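PDB 4UT1: flagellar hook-associated protein from Burkholderia pseudomallei, which probably serves as a structural protein at the junction between the flagellar hook and filament. Local coordinates for residues A[181-186]-A[238-243]; A[463-468]-A[547-552]. One frame throughout, in Å; residues are numbered along the deposited sequence.

Contact 1: A[181-186]-A[238-243]; sequences SQIAQL and PLVVGN
Ala184 CB rests squarely over one face of the Asn243 carbonyl group, 3.7 Å from Asn243 C. The preceding carbonyl oxygen, Gly242 O, faces the helix 3.7 Å from Ala184 CA. That oxygen is also hydrogen-bonded by Asn187 ND2, one turn further along. One CA-H...O contact crosses the segments: Asn243 CA lies 3.6 Å from Ala184 O. No classical hydrogen bond joins 181-186 to 238-243. The side-chain amide of Asn243 leads away from Ala184, and its ND2 bonds Glu188 OE1. The outer side of the helix carries another flat amide. Gln185 NE2 bonds Ser181 OG at 3.0 Å, and that hydroxyl lies close to the amide plane.

The apolar half of the contact is Val240. Its side chain points at the helix and uses both methyls. Val240 CG2 touches Ile183 CG2 at 3.9 Å, and Val240 CG1 lies 4.0 Å from Ala184 CA. Ile183 and Val240 cross nearly at right angles. Ile183 offers CG2 because this branch stands anti to its backbone N, while CG1 sits beside that N (chi1 -68°). Thr180 and Asn187 of the same helix also touch Val240. Ile183 reaches Ala210, Val211 and Leu214 of helix 201-215, which makes it shared between helix and sheet packing.

A classic beta bulge interrupts the strand, where Leu239 and Val240 together stand opposite Val231. Gly242 (phi 58°, psi -122°) and Asn243 then form a type II' turn into strand 244-252. The arrangement is a beta-hairpin with a two-residue loop, laid on the long helix 134-193. It joins the antiparallel sheet to the helical part of FlgK.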
loop_
_atom_site.group_PDB
_atom_site.type_symbol
_atom_site.label_atom_id
_atom_site.label_comp_id
_atom_site.label_asym_id
_atom_site.label_seq_id
_atom_site.Cartn_x
_atom_site.Cartn_y
_atom_site.Cartn_z
ATOM N N SER A 181 -32.597 -25.680 6.972
ATOM C CA SER A 181 -33.108 -27.041 6.978
ATOM C C SER A 181 -34.192 -27.219 8.045
ATOM O O SER A 181 -35.210 -27.866 7.797
ATOM C CB SER A 181 -31.971 -28.038 7.207
ATOM O OG SER A 181 -32.490 -29.346 7.351
ATOM N N GLN A 182 -33.983 -26.635 9.222
ATOM C CA GLN A 182 -34.953 -26.732 10.313
ATOM C C GLN A 182 -36.275 -26.083 9.952
ATOM O O GLN A 182 -37.347 -26.614 10.254
ATOM C CB GLN A 182 -34.422 -26.076 11.588
ATOM C CG GLN A 182 -33.270 -26.777 12.240
ATOM C CD GLN A 182 -32.769 -26.004 13.453
ATOM O OE1 GLN A 182 -33.522 -25.250 14.070
ATOM N NE2 GLN A 182 -31.492 -26.171 13.785
ATOM N N ILE A 183 -36.190 -24.931 9.304
ATOM C CA ILE A 183 -37.370 -24.179 8.914
ATOM C C ILE A 183 -38.148 -24.904 7.800
ATOM O O ILE A 183 -39.382 -24.949 7.828
ATOM C CB ILE A 183 -36.985 -22.753 8.468
ATOM C CG1 ILE A 183 -36.476 -21.948 9.680
ATOM C CG2 ILE A 183 -38.167 -22.055 7.809
ATOM C CD1 ILE A 183 -35.665 -20.708 9.316
ATOM N N ALA A 184 -37.439 -25.485 6.833
ATOM C CA ALA A 184 -38.117 -26.301 5.815
ATOM C C ALA A 184 -38.805 -27.496 6.483
ATOM O O ALA A 184 -39.947 -27.822 6.148
ATOM C CB ALA A 184 -37.138 -26.783 4.756
ATOM N N GLN A 185 -38.102 -28.142 7.414
ATOM C CA GLN A 185 -38.651 -29.290 8.144
ATOM C C GLN A 185 -39.919 -28.892 8.893
ATOM O O GLN A 185 -40.904 -29.635 8.913
ATOM C CB GLN A 185 -37.621 -29.870 9.122
ATOM C CG GLN A 185 -36.552 -30.769 8.490
ATOM C CD GLN A 185 -35.493 -31.233 9.487
ATOM O OE1 GLN A 185 -35.765 -32.057 10.356
ATOM N NE2 GLN A 185 -34.281 -30.706 9.358
ATOM N N LEU A 186 -39.889 -27.711 9.502
ATOM C CA LEU A 186 -41.012 -27.204 10.277
ATOM C C LEU A 186 -42.187 -26.795 9.398
ATOM O O LEU A 186 -43.339 -27.010 9.778
ATOM C CB LEU A 186 -40.557 -26.030 11.160
ATOM C CG LEU A 186 -39.669 -26.490 12.321
ATOM C CD1 LEU A 186 -38.994 -25.314 13.047
ATOM C CD2 LEU A 186 -40.473 -27.321 13.314
ATOM N N PRO A 238 -33.002 -17.512 -2.521
ATOM C CA PRO A 238 -33.874 -18.283 -1.629
ATOM C C PRO A 238 -33.077 -19.136 -0.642
ATOM O O PRO A 238 -32.024 -19.671 -0.997
ATOM C CB PRO A 238 -34.681 -19.168 -2.591
ATOM C CG PRO A 238 -33.859 -19.248 -3.827
ATOM C CD PRO A 238 -33.105 -17.941 -3.927
ATOM N N LEU A 239 -33.581 -19.255 0.582
ATOM C CA LEU A 239 -33.003 -20.151 1.574
ATOM C C LEU A 239 -33.978 -21.270 1.914
ATOM O O LEU A 239 -33.584 -22.421 2.111
ATOM C CB LEU A 239 -32.639 -19.393 2.842
ATOM C CG LEU A 239 -31.505 -18.373 2.705
ATOM C CD1 LEU A 239 -31.218 -17.830 4.076
ATOM C CD2 LEU A 239 -30.255 -19.003 2.076
ATOM N N VAL A 240 -35.249 -20.903 2.009
ATOM C CA VAL A 240 -36.322 -21.873 2.242
ATOM C C VAL A 240 -37.474 -21.586 1.299
ATOM O O VAL A 240 -37.911 -20.442 1.163
ATOM C CB VAL A 240 -36.855 -21.835 3.685
ATOM C CG1 VAL A 240 -38.061 -22.778 3.823
ATOM C CG2 VAL A 240 -35.772 -22.198 4.682
ATOM N N VAL A 241 -37.961 -22.632 0.643
ATOM C CA VAL A 241 -39.158 -22.543 -0.174
ATOM C C VAL A 241 -40.000 -23.764 0.144
ATOM O O VAL A 241 -39.637 -24.875 -0.238
ATOM C CB VAL A 241 -38.843 -22.507 -1.675
ATOM C CG1 VAL A 241 -40.126 -22.609 -2.491
ATOM C CG2 VAL A 241 -38.071 -21.249 -2.032
ATOM N N GLY A 242 -41.093 -23.553 0.869
ATOM C CA GLY A 242 -41.928 -24.647 1.350
ATOM C C GLY A 242 -41.143 -25.624 2.206
ATOM O O GLY A 242 -40.542 -25.241 3.213
ATOM N N ASN A 243 -41.121 -26.890 1.801
ATOM C CA ASN A 243 -40.444 -27.918 2.590
ATOM C C ASN A 243 -39.090 -28.292 2.016
ATOM O O ASN A 243 -38.536 -29.337 2.352
ATOM C CB ASN A 243 -41.339 -29.174 2.725
ATOM C CG ASN A 243 -41.720 -29.780 1.376
ATOM O OD1 ASN A 243 -41.089 -29.502 0.355
ATOM N ND2 ASN A 243 -42.753 -30.622 1.375
#

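Contact 2: A[463-468]-A[547-552]. With EDO (1,2-ethanediol), chain J.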
loop_
_atom_site.group_PDB
_atom_site.type_symbol
_atom_site.label_atom_id
_atom_site.label_comp_id
_atom_site.label_asym_id
_atom_site.label_seq_id
_atom_site.Cartn_x
_atom_site.Cartn_y
_atom_site.Cartn_z
ATOM N N VAL A 463 34.134 30.475 -2.381
ATOM C CA VAL A 463 33.871 29.336 -1.500
ATOM C C VAL A 463 32.903 28.383 -2.195
ATOM O O VAL A 463 31.806 28.776 -2.587
ATOM C CB VAL A 463 33.290 29.768 -0.159
ATOM C CG1 VAL A 463 34.338 30.543 0.673
ATOM C CG2 VAL A 463 32.079 30.614 -0.373
ATOM N N ILE A 464 33.323 27.140 -2.371
ATOM C CA ILE A 464 32.483 26.178 -3.075
ATOM C C ILE A 464 31.928 25.171 -2.062
ATOM O O ILE A 464 32.592 24.848 -1.073
ATOM C CB ILE A 464 33.261 25.464 -4.201
ATOM C CG1 ILE A 464 32.311 24.677 -5.128
ATOM C CG2 ILE A 464 34.374 24.574 -3.644
ATOM C CD1 ILE A 464 32.970 24.287 -6.452
ATOM N N SER A 465 30.708 24.697 -2.292
ATOM C CA SER A 465 30.133 23.675 -1.418
ATOM C C SER A 465 30.860 22.348 -1.644
ATOM O O SER A 465 31.673 22.233 -2.548
ATOM C CB SER A 465 28.628 23.535 -1.658
ATOM O OG SER A 465 28.343 23.044 -2.958
ATOM N N GLN A 466 30.580 21.337 -0.828
ATOM C CA GLN A 466 31.332 20.098 -0.952
ATOM C C GLN A 466 30.770 19.233 -2.067
ATOM O O GLN A 466 31.403 18.275 -2.512
ATOM C CB GLN A 466 31.336 19.346 0.390
ATOM C CG GLN A 466 32.069 20.145 1.471
ATOM C CD GLN A 466 32.421 19.315 2.688
ATOM O OE1 GLN A 466 33.584 19.259 3.102
ATOM N NE2 GLN A 466 31.422 18.675 3.273
ATOM N N GLY A 467 29.575 19.591 -2.516
ATOM C CA GLY A 467 28.966 18.961 -3.673
ATOM C C GLY A 467 27.972 17.897 -3.274
ATOM O O GLY A 467 27.964 17.445 -2.132
ATOM N N SER A 468 27.124 17.507 -4.217
ATOM C CA SER A 468 26.138 16.460 -3.982
ATOM C C SER A 468 25.746 15.811 -5.306
ATOM O O SER A 468 25.978 16.374 -6.378
ATOM C CB SER A 468 24.905 17.027 -3.282
ATOM O OG SER A 468 24.101 17.735 -4.208
ATOM N N SER A 547 25.978 18.442 -8.433
ATOM C CA SER A 547 25.606 19.811 -8.083
ATOM C C SER A 547 26.646 20.443 -7.176
ATOM O O SER A 547 27.121 19.817 -6.225
ATOM C CB SER A 547 24.240 19.861 -7.403
ATOM O OG SER A 547 23.197 19.549 -8.318
ATOM N N VAL A 548 26.986 21.694 -7.468
ATOM C CA VAL A 548 27.856 22.479 -6.584
ATOM C C VAL A 548 27.382 23.928 -6.507
ATOM O O VAL A 548 26.764 24.438 -7.448
ATOM C CB VAL A 548 29.335 22.462 -7.048
ATOM C CG1 VAL A 548 29.923 21.081 -6.893
ATOM C CG2 VAL A 548 29.471 22.944 -8.510
ATOM N N SER A 549 27.681 24.590 -5.388
ATOM C CA SER A 549 27.373 26.011 -5.237
ATOM C C SER A 549 28.645 26.799 -4.978
ATOM O O SER A 549 29.476 26.385 -4.181
ATOM C CB SER A 549 26.381 26.249 -4.094
ATOM O OG SER A 549 25.128 25.662 -4.390
ATOM N N LEU A 550 28.780 27.928 -5.664
ATOM C CA LEU A 550 29.905 28.842 -5.465
ATOM C C LEU A 550 29.401 30.202 -4.999
ATOM O O LEU A 550 28.427 30.729 -5.532
ATOM C CB LEU A 550 30.712 28.989 -6.753
ATOM C CG LEU A 550 31.950 29.894 -6.753
ATOM C CD1 LEU A 550 33.044 29.339 -5.841
ATOM C CD2 LEU A 550 32.445 30.061 -8.183
ATOM N N SER A 551 30.053 30.764 -3.991
ATOM C CA SER A 551 29.737 32.116 -3.566
ATOM C C SER A 551 31.056 32.846 -3.365
ATOM O O SER A 551 32.120 32.244 -3.473
ATOM C CB SER A 551 28.900 32.120 -2.287
ATOM O OG SER A 551 29.647 31.618 -1.202
ATOM N N GLY A 552 30.986 34.140 -3.085
ATOM C CA GLY A 552 32.195 34.922 -2.896
ATOM C C GLY A 552 32.853 35.362 -4.194
ATOM O O GLY A 552 32.313 35.164 -5.293
HETATM C C1 EDO J . 34.616 15.575 3.101
HETATM O O1 EDO J . 34.686 16.954 2.691
HETATM C C2 EDO J . 35.312 14.706 2.059
HETATM O O2 EDO J . 35.771 13.493 2.660
HETATM O O HOH W 1 28.773 28.717 -1.710
#
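Val463 O is gripped by two hydrogen bonds: one from Ser551 N at 3.0 Å and one from water 1. The water also bonds Ser551 OG. Leu550 CA adds a CH contact to the same oxygen. Val463 N bonds Ser551 O in return, which completes a hydrogen-bonded antiparallel pair.

Further along, Ser465 N donates to Ser549 O at 2.8 Å, in the carbonyl plane. Ser549 N is met by a side chain, not a carbonyl: it donates to Ser465 OG at 3.0 Å. This hydroxyl lies between its own backbone N and carbonyl carbon (chi1 65°), which turns it to the partner strand. Pairing then slips by one residue, and Ser468 and Ser547 resume it with two backbone bonds. On the inner face, Ile464 CD1 touches Val548 CB at 4.1 Å, and Leu550 CD1 packs near Ile464 CB. Phe560 of strand 559-564 and Ala452 of strand 450-454 cover this face. Ser547 OG and Ser549 OG bond Thr530 and Ser528 of the next strand.

Strand 463-470 is thus an irregular outer strand of an antiparallel sheet, packed on a second sheet as in a beta-sandwich.

Contact 1 and contact 2 lie on opposite sides of the chain's centre. Their centres are 84 Å apart, and their nearest atoms are about 66 Å apart. They do not touch. They follow in series along the chain, contact 1 in the FlgK helical domain and contact 2 in the D3 domain. Contact 1 is buried and joins a sheet to a helix through side-chain packing and a single CA-H...O contact. Contact 2 lies at the surface and pairs two strands through backbone bonds and one serine hydroxyl. A 1,2-ethanediol, probably from the crystallisation liquor, is held near contact 2 by Gln466 and Asn565.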